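Local structure of carbohydrate binding module (Ruminococcus flavefaciens, 4V1K) at residues E43-Y57 / T80-V94. The protein probably binds plant cell-wall carbohydrate as a non-catalytic module of the cellulosomal family 9 glycoside hydrolase Cel9A. Sequence-based numbering, arbitrary orientation. Where two conformers were deposited one is given.
Sequences EVQVNISANKNIGKY and TQSISGNSGTITWKV
Gln81 and Tyr57 form an antiparallel hydrogen-bonded pair, with Tyr57 N to Gln81 O at 2.8 Å. Ser82 packs its CB on Lys56 CG, and a water joins Ser82 OG to Lys56 NZ. Ile83 exchanges two backbone bonds with Gly55, and its CD1 meets Ile48 CD1 at 3.9 Å. Gly85 O accepts from Ile54 N. Asn86 fills the bend of 50-53: its O accepts from Ala50 N, and its OD1 takes a water shared with Asn51 O. Gly88 pairs with Ile48; a CB here would clash with Ile83 CG2. Alongside Asn47, Thr89 OG1 donates to Asn47 OD1 at 2.7 Å, almost in line with the C=O, while Asn47 ND2 bonds Ser126. Ile90 faces the interior. In one of its two conformers, its CD1 sits over one face of the Tyr57 ring, 3.9 Å from the centroid and 14° off the normal, and its CG2 reaches Tyr57 CE2 at 3.6 Å. Tyr57 CG is anti to the backbone N (chi1 158°), which lays a ring face against Ile90 CD1. An alanine at Tyr57 is likely to leave Ile90 without the ring face it packs on and Gly113 O without the hydroxyl that bonds it. Trp92 makes the last pair of backbone hydrogen bonds, with Val44, whose CG2 approaches Trp92 CE3 at 4.0 Å; Glu43 and Lys93 pair beyond it without any. The contact joins two sheets of a beta-sandwich. Strand 41-49 runs between 87-93, an outermost strand, and 121-131; strand 55-64 pairs with 73-83 and 109-114, and Phe61 and Phe112 share the core between the sheets.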
ATOM      1  N   GLU A  43      -8.493  -5.930  -2.015  1.00 18.89           N
ATOM      2  CA  GLU A  43      -8.312  -4.662  -1.305  1.00 19.74           C
ATOM      3  C   GLU A  43      -6.963  -4.676  -0.588  1.00 19.39           C
ATOM      4  O   GLU A  43      -6.528  -5.737  -0.079  1.00 19.92           O
ATOM      5  CB  GLU A  43      -9.498  -4.488  -0.329  1.00 24.53           C
ATOM      6  CG  GLU A  43      -9.695  -3.158   0.332  1.00 30.86           C
ATOM      7  CD  GLU A  43     -11.032  -3.130   1.111  1.00 33.59           C
ATOM      8  OE1 GLU A  43     -12.112  -3.433   0.555  1.00 42.56           O
ATOM      9  OE2 GLU A  43     -11.016  -2.825   2.296  1.00 42.18           O
ATOM     10  N   VAL A  44      -6.351  -3.498  -0.486  1.00 18.73           N
ATOM     11  CA  VAL A  44      -5.173  -3.271   0.358  1.00 17.39           C
ATOM     12  C   VAL A  44      -5.496  -2.176   1.373  1.00 18.08           C
ATOM     13  O   VAL A  44      -6.035  -1.143   0.999  1.00 19.78           O
ATOM     14  CB  VAL A  44      -3.958  -2.841  -0.475  1.00 19.32           C
ATOM     15  CG1 VAL A  44      -2.719  -2.697   0.393  1.00 19.72           C
ATOM     16  CG2 VAL A  44      -3.679  -3.842  -1.568  1.00 19.18           C
ATOM     17  N   GLN A  45      -5.195  -2.422   2.641  1.00 17.53           N
ATOM     18  CA  GLN A  45      -5.380  -1.442   3.700  1.00 18.83           C
ATOM     19  C   GLN A  45      -4.053  -1.160   4.403  1.00 19.54           C
ATOM     20  O   GLN A  45      -3.305  -2.091   4.729  1.00 19.17           O
ATOM     21  CB  GLN A  45      -6.399  -1.922   4.736  1.00 22.74           C
ATOM     22  CG  GLN A  45      -7.787  -2.072   4.157  1.00 28.33           C
ATOM     23  CD  GLN A  45      -8.848  -2.356   5.201  1.00 37.43           C
ATOM     24  OE1 GLN A  45      -8.577  -3.015   6.199  1.00 38.53           O
ATOM     25  NE2 GLN A  45     -10.078  -1.859   4.969  1.00 48.32           N
ATOM     26  N   VAL A  46      -3.765   0.128   4.591  1.00 19.55           N
ATOM     27  CA  VAL A  46      -2.570   0.577   5.300  1.00 17.50           C
ATOM     28  C   VAL A  46      -3.059   1.312   6.565  1.00 17.67           C
ATOM     29  O   VAL A  46      -3.732   2.351   6.486  1.00 19.25           O
ATOM     30  CB  VAL A  46      -1.686   1.458   4.427  1.00 17.65           C
ATOM     31  CG1 VAL A  46      -0.467   1.924   5.222  1.00 19.68           C
ATOM     32  CG2 VAL A  46      -1.258   0.678   3.161  1.00 19.32           C
ATOM     33  N   ASN A  47      -2.698   0.766   7.724  1.00 17.54           N
ATOM     34  CA  ASN A  47      -3.081   1.320   9.031  1.00 18.48           C
ATOM     35  C   ASN A  47      -1.941   2.157   9.566  1.00 18.63           C
ATOM     36  O   ASN A  47      -0.817   1.650   9.746  1.00 19.40           O
ATOM     37  CB  ASN A  47      -3.472   0.198   9.988  1.00 20.13           C
ATOM     38  CG  ASN A  47      -4.676  -0.558   9.489  1.00 22.94           C
ATOM     39  OD1 ASN A  47      -5.762   0.001   9.385  1.00 28.67           O
ATOM     40  ND2 ASN A  47      -4.485  -1.811   9.137  1.00 24.51           N
ATOM     41  N   ILE A  48      -2.237   3.430   9.814  1.00 19.61           N
ATOM     42  CA  ILE A  48      -1.203   4.362  10.256  1.00 19.82           C
ATOM     43  C   ILE A  48      -1.578   5.062  11.547  1.00 20.16           C
ATOM     44  O   ILE A  48      -2.762   5.179  11.877  1.00 22.81           O
ATOM     45  CB  ILE A  48      -0.850   5.416   9.172  1.00 19.91           C
ATOM     46  CG1 ILE A  48      -2.018   6.359   8.867  1.00 21.67           C
ATOM     47  CG2 ILE A  48      -0.368   4.768   7.895  1.00 20.90           C
ATOM     48  CD1 ILE A  48      -1.653   7.552   7.989  1.00 23.92           C
ATOM     49  N   SER A  49      -0.560   5.540  12.254  1.00 20.20           N
ATOM     50  CA  SER A  49      -0.747   6.286  13.489  1.00 20.77           C
ATOM     51  C   SER A  49       0.305   7.365  13.660  1.00 21.80           C
ATOM     52  O   SER A  49       1.367   7.341  13.010  1.00 22.75           O
ATOM     53  CB  SER A  49      -0.793   5.319  14.677  1.00 24.50           C
ATOM     54  OG  SER A  49       0.456   4.726  14.947  1.00 27.39           O
ATOM     55  N   ALA A  50       0.022   8.316  14.534  1.00 23.01           N
ATOM     56  CA  ALA A  50       0.887   9.460  14.734  1.00 22.44           C
ATOM     57  C   ALA A  50       0.701   9.963  16.162  1.00 23.70           C
ATOM     58  O   ALA A  50      -0.149   9.446  16.919  1.00 26.13           O
ATOM     59  CB  ALA A  50       0.545  10.545  13.721  1.00 25.12           C
ATOM     60  N   ASN A  51       1.505  10.950  16.538  1.00 27.46           N
ATOM     61  CA  ASN A  51       1.424  11.550  17.857  0.50 28.95           C
ATOM     62  C   ASN A  51       0.491  12.767  17.920  1.00 27.48           C
ATOM     63  O   ASN A  51       0.379  13.426  18.955  1.00 33.95           O
ATOM     64  CB  ASN A  51       2.840  11.908  18.318  0.50 31.90           C
ATOM     65  CG  ASN A  51       3.644  10.675  18.687  0.50 34.05           C
ATOM     66  OD1 ASN A  51       3.083   9.674  19.121  0.50 40.22           O
ATOM     67  ND2 ASN A  51       4.950  10.736  18.503  0.50 37.60           N
ATOM     68  N   LYS A  52      -0.170  13.061  16.805  1.00 28.19           N
ATOM     69  CA  LYS A  52      -1.099  14.176  16.712  1.00 28.74           C
ATOM     70  C   LYS A  52      -2.104  13.826  15.629  1.00 25.93           C
ATOM     71  O   LYS A  52      -1.961  12.795  14.954  1.00 25.96           O
ATOM     72  CB  LYS A  52      -0.336  15.453  16.366  1.00 35.96           C
ATOM     73  CG  LYS A  52       0.447  15.364  15.072  1.00 40.80           C
ATOM     74  CD  LYS A  52       1.330  16.588  14.844  1.00 52.99           C
ATOM     75  CE  LYS A  52       0.519  17.748  14.291  1.00 59.57           C
ATOM     76  NZ  LYS A  52       1.388  18.812  13.717  1.00 66.52           N
ATOM     77  N   ASN A  53      -3.124  14.651  15.468  1.00 27.62           N
ATOM     78  CA  ASN A  53      -4.146  14.384  14.440  1.00 27.72           C
ATOM     79  C   ASN A  53      -3.504  14.357  13.049  1.00 23.91           C
ATOM     80  O   ASN A  53      -2.709  15.225  12.697  1.00 27.71           O
ATOM     81  CB  ASN A  53      -5.295  15.401  14.509  1.00 33.14           C
ATOM     82  CG  ASN A  53      -6.114  15.257  15.791  1.00 35.54           C
ATOM     83  OD1 ASN A  53      -6.075  14.215  16.460  1.00 39.11           O
ATOM     84  ND2 ASN A  53      -6.859  16.295  16.138  1.00 39.35           N
ATOM     85  N   ILE A  54      -3.862  13.359  12.257  1.00 21.97           N
ATOM     86  CA  ILE A  54      -3.182  13.111  11.001  1.00 22.12           C
ATOM     87  C   ILE A  54      -3.584  14.061   9.885  1.00 21.60           C
ATOM     88  O   ILE A  54      -2.723  14.547   9.168  1.00 22.81           O
ATOM     89  CB  ILE A  54      -3.377  11.634  10.580  1.00 23.26           C
ATOM     90  CG1 ILE A  54      -2.537  10.757  11.514  1.00 24.91           C
ATOM     91  CG2 ILE A  54      -2.979  11.407   9.121  1.00 23.46           C
ATOM     92  CD1 ILE A  54      -2.882   9.303  11.487  1.00 26.60           C
ATOM     93  N   GLY A  55      -4.878  14.312   9.735  1.00 20.61           N
ATOM     94  CA  GLY A  55      -5.370  15.128   8.635  1.00 19.83           C
ATOM     95  C   GLY A  55      -5.384  14.402   7.307  1.00 20.63           C
ATOM     96  O   GLY A  55      -5.644  13.198   7.264  1.00 21.75           O
ATOM     97  N   LYS A  56      -5.151  15.146   6.223  1.00 19.02           N
ATOM     98  CA  LYS A  56      -5.260  14.588   4.883  1.00 20.07           C
ATOM     99  C   LYS A  56      -3.998  13.889   4.386  1.00 19.04           C
ATOM    100  O   LYS A  56      -2.870  14.397   4.521  1.00 20.48           O
ATOM    101  CB  LYS A  56      -5.673  15.648   3.863  1.00 21.28           C
ATOM    102  CG  LYS A  56      -7.184  15.699   3.701  1.00 25.02           C
ATOM    103  CD  LYS A  56      -7.617  16.609   2.564  1.00 24.21           C
ATOM    104  CE  LYS A  56      -7.582  18.064   2.939  1.00 22.50           C
ATOM    105  NZ  LYS A  56      -8.610  18.426   3.955  1.00 24.66           N
ATOM    106  N   TYR A  57      -4.243  12.739   3.797  1.00 20.15           N
ATOM    107  CA  TYR A  57      -3.298  11.980   2.968  1.00 19.00           C
ATOM    108  C   TYR A  57      -3.734  12.096   1.511  1.00 17.96           C
ATOM    109  O   TYR A  57      -4.918  11.991   1.222  1.00 18.25           O
ATOM    110  CB  TYR A  57      -3.332  10.489   3.377  1.00 18.62           C
ATOM    111  CG  TYR A  57      -2.850   9.493   2.328  1.00 18.70           C
ATOM    112  CD1 TYR A  57      -1.497   9.145   2.217  1.00 18.08           C
ATOM    113  CD2 TYR A  57      -3.742   8.897   1.442  1.00 20.05           C
ATOM    114  CE1 TYR A  57      -1.066   8.248   1.253  1.00 18.64           C
ATOM    115  CE2 TYR A  57      -3.321   8.008   0.455  1.00 18.18           C
ATOM    116  CZ  TYR A  57      -1.993   7.664   0.373  1.00 18.27           C
ATOM    117  OH  TYR A  57      -1.628   6.752  -0.604  1.00 18.86           O
ATOM    118  N   THR A  80      -7.575  10.494  -1.905  1.00 19.12           N
ATOM    119  CA  THR A  80      -7.515  11.517  -0.868  1.00 19.84           C
ATOM    120  C   THR A  80      -8.344  10.989   0.313  1.00 19.69           C
ATOM    121  O   THR A  80      -9.491  10.596   0.125  1.00 23.37           O
ATOM    122  CB  THR A  80      -8.066  12.877  -1.358  1.00 21.06           C
ATOM    123  OG1 THR A  80      -7.293  13.331  -2.486  1.00 23.05           O
ATOM    124  CG2 THR A  80      -8.027  13.935  -0.271  1.00 23.43           C
ATOM    125  N   GLN A  81      -7.755  10.976   1.512  1.00 19.98           N
ATOM    126  CA  GLN A  81      -8.397  10.472   2.738  1.00 22.03           C
ATOM    127  C   GLN A  81      -8.063  11.438   3.872  1.00 22.86           C
ATOM    128  O   GLN A  81      -6.911  11.812   4.042  1.00 25.75           O
ATOM    129  CB  GLN A  81      -7.793   9.113   3.086  1.00 26.57           C
ATOM    130  CG  GLN A  81      -8.092   8.578   4.465  1.00 34.93           C
ATOM    131  CD  GLN A  81      -9.316   7.721   4.455  1.00 42.71           C
ATOM    132  OE1 GLN A  81      -9.568   7.028   3.485  1.00 51.04           O
ATOM    133  NE2 GLN A  81     -10.074   7.749   5.530  1.00 53.94           N
ATOM    134  N   SER A  82      -9.054  11.832   4.650  1.00 21.73           N
ATOM    135  CA  SER A  82      -8.812  12.663   5.826  1.00 21.29           C
ATOM    136  C   SER A  82      -9.015  11.786   7.062  1.00 21.15           C
ATOM    137  O   SER A  82     -10.029  11.102   7.179  1.00 24.70           O
ATOM    138  CB  SER A  82      -9.769  13.851   5.870  1.00 24.55           C
ATOM    139  OG  SER A  82      -9.423  14.742   6.927  1.00 28.79           O
ATOM    140  N   ILE A  83      -8.040  11.826   7.962  1.00 21.51           N
ATOM    141  CA  ILE A  83      -8.054  11.076   9.211  1.00 22.92           C
ATOM    142  C   ILE A  83      -8.149  12.077  10.362  1.00 24.86           C
ATOM    143  O   ILE A  83      -7.249  12.882  10.585  1.00 23.95           O
ATOM    144  CB  ILE A  83      -6.796  10.178   9.350  1.00 23.50           C
ATOM    145  CG1 ILE A  83      -6.779   9.130   8.233  1.00 25.50           C
ATOM    146  CG2 ILE A  83      -6.751   9.519  10.728  1.00 24.65           C
ATOM    147  CD1 ILE A  83      -5.486   8.341   8.109  1.00 28.13           C
ATOM    148  N   SER A  84      -9.254  12.030  11.102  1.00 26.41           N
ATOM    149  CA  SER A  84      -9.516  13.101  12.060  1.00 32.12           C
ATOM    150  C   SER A  84      -8.715  12.973  13.367  1.00 31.38           C
ATOM    151  O   SER A  84      -8.410  13.995  14.008  1.00 39.84           O
ATOM    152  CB  SER A  84     -11.023  13.288  12.313  1.00 38.79           C
ATOM    153  OG  SER A  84     -11.602  12.091  12.699  1.00 44.47           O
ATOM    154  N   GLY A  85      -8.371  11.749  13.755  1.00 29.12           N
ATOM    155  CA  GLY A  85      -7.624  11.519  15.007  1.00 26.98           C
ATOM    156  C   GLY A  85      -6.193  11.082  14.779  1.00 24.66           C
ATOM    157  O   GLY A  85      -5.628  11.344  13.701  1.00 24.29           O
ATOM    158  N   ASN A  86      -5.621  10.419  15.785  1.00 26.49           N
ATOM    159  CA  ASN A  86      -4.190  10.030  15.794  1.00 24.43           C
ATOM    160  C   ASN A  86      -3.927   8.683  15.062  1.00 22.23           C
ATOM    161  O   ASN A  86      -2.800   8.231  14.984  1.00 27.34           O
ATOM    162  CB  ASN A  86      -3.655   9.894  17.261  1.00 29.53           C
ATOM    163  CG  ASN A  86      -3.511  11.221  18.011  1.00 36.44           C
ATOM    164  OD1 ASN A  86      -2.764  11.293  19.003  1.00 47.87           O
ATOM    165  ND2 ASN A  86      -4.238  12.244  17.606  1.00 36.32           N
ATOM    166  N   SER A  87      -4.964   8.032  14.555  1.00 23.05           N
ATOM    167  CA  SER A  87      -4.797   6.783  13.836  1.00 23.01           C
ATOM    168  C   SER A  87      -5.929   6.583  12.839  1.00 21.47           C
ATOM    169  O   SER A  87      -7.071   7.040  13.058  1.00 24.12           O
ATOM    170  CB  SER A  87      -4.714   5.582  14.795  1.00 27.07           C
ATOM    171  OG  SER A  87      -5.926   5.354  15.475  1.00 29.80           O
ATOM    172  N   GLY A  88      -5.608   5.943  11.727  1.00 21.42           N
ATOM    173  CA  GLY A  88      -6.634   5.627  10.749  1.00 23.57           C
ATOM    174  C   GLY A  88      -6.129   4.661   9.692  1.00 21.88           C
ATOM    175  O   GLY A  88      -5.031   4.100   9.815  1.00 22.86           O
ATOM    176  N   THR A  89      -6.935   4.507   8.644  1.00 22.13           N
ATOM    177  CA  THR A  89      -6.735   3.492   7.620  1.00 22.10           C
ATOM    178  C   THR A  89      -6.900   4.081   6.215  1.00 22.51           C
ATOM    179  O   THR A  89      -7.849   4.824   5.953  1.00 26.83           O
ATOM    180  CB  THR A  89      -7.763   2.364   7.813  1.00 24.87           C
ATOM    181  OG1 THR A  89      -7.677   1.887   9.165  1.00 28.39           O
ATOM    182  CG2 THR A  89      -7.543   1.219   6.817  1.00 28.00           C
ATOM    183  N   ILE A  90      -5.943   3.788   5.345  1.00 19.51           N
ATOM    184  CA  ILE A  90      -6.036   4.147   3.945  0.50 19.77           C
ATOM    185  C   ILE A  90      -6.320   2.861   3.168  1.00 18.85           C
ATOM    186  O   ILE A  90      -5.602   1.873   3.286  1.00 20.26           O
ATOM    187  CB  ILE A  90      -4.734   4.776   3.456  0.50 19.75           C
ATOM    188  CG1 ILE A  90      -4.455   6.083   4.207  0.50 19.44           C
ATOM    189  CG2 ILE A  90      -4.787   5.025   1.962  0.50 20.98           C
ATOM    190  CD1 ILE A  90      -2.989   6.352   4.440  0.50 20.13           C
ATOM    191  N   THR A  91      -7.388   2.888   2.397  1.00 19.99           N
ATOM    192  CA  THR A  91      -7.897   1.723   1.676  1.00 20.53           C
ATOM    193  C   THR A  91      -7.793   1.926   0.152  1.00 20.03           C
ATOM    194  O   THR A  91      -8.263   2.968  -0.383  1.00 22.80           O
ATOM    195  CB  THR A  91      -9.364   1.469   2.060  1.00 25.20           C
ATOM    196  OG1 THR A  91      -9.454   1.256   3.471  1.00 28.77           O
ATOM    197  CG2 THR A  91      -9.912   0.248   1.322  1.00 30.65           C
ATOM    198  N   TRP A  92      -7.218   0.911  -0.524  1.00 20.52           N
ATOM    199  CA  TRP A  92      -7.276   0.788  -1.991  1.00 19.82           C
ATOM    200  C   TRP A  92      -8.110  -0.415  -2.420  1.00 19.16           C
ATOM    201  O   TRP A  92      -7.770  -1.541  -2.118  1.00 19.83           O
ATOM    202  CB  TRP A  92      -5.865   0.655  -2.543  1.00 20.42           C
ATOM    203  CG  TRP A  92      -5.771   0.548  -4.037  1.00 18.89           C
ATOM    204  CD1 TRP A  92      -6.542   1.204  -4.953  1.00 19.77           C
ATOM    205  CD2 TRP A  92      -4.856  -0.261  -4.801  1.00 17.97           C
ATOM    206  NE1 TRP A  92      -6.166   0.868  -6.220  1.00 20.42           N
ATOM    207  CE2 TRP A  92      -5.142  -0.027  -6.168  1.00 19.17           C
ATOM    208  CE3 TRP A  92      -3.823  -1.144  -4.465  1.00 18.42           C
ATOM    209  CZ2 TRP A  92      -4.437  -0.635  -7.205  1.00 19.59           C
ATOM    210  CZ3 TRP A  92      -3.105  -1.768  -5.512  1.00 18.94           C
ATOM    211  CH2 TRP A  92      -3.425  -1.505  -6.866  1.00 19.57           C
ATOM    212  N   LYS A  93      -9.214  -0.149  -3.113  1.00 19.80           N
ATOM    213  CA  LYS A  93     -10.029  -1.199  -3.725  1.00 21.39           C
ATOM    214  C   LYS A  93      -9.396  -1.514  -5.085  1.00 20.72           C
ATOM    215  O   LYS A  93      -9.341  -0.657  -5.981  1.00 22.77           O
ATOM    216  CB  LYS A  93     -11.506  -0.753  -3.864  1.00 24.79           C
ATOM    217  CG  LYS A  93     -12.106  -0.374  -2.498  1.00 32.05           C
ATOM    218  CD  LYS A  93     -13.593  -0.145  -2.483  1.00 44.64           C
ATOM    219  CE  LYS A  93     -14.058  -0.039  -1.033  1.00 53.18           C
ATOM    220  NZ  LYS A  93     -15.522   0.184  -0.915  1.00 66.22           N
ATOM    221  N   VAL A  94      -8.842  -2.723  -5.197  1.00 18.04           N
ATOM    222  CA  VAL A  94      -8.034  -3.085  -6.349  1.00 18.64           C
ATOM    223  C   VAL A  94      -8.936  -3.385  -7.551  1.00 19.63           C
ATOM    224  O   VAL A  94      -9.808  -4.245  -7.462  1.00 23.13           O
ATOM    225  CB  VAL A  94      -7.141  -4.294  -6.037  1.00 18.63           C
ATOM    226  CG1 VAL A  94      -6.243  -4.602  -7.211  1.00 19.97           C
ATOM    227  CG2 VAL A  94      -6.278  -4.029  -4.792  1.00 19.14           C
TER
HETATM  228  O   HOH W   1      -2.107  13.161  20.751  1.00 52.03           O
HETATM  229  O   HOH W   2      -8.071  17.281   6.780  1.00 25.68           O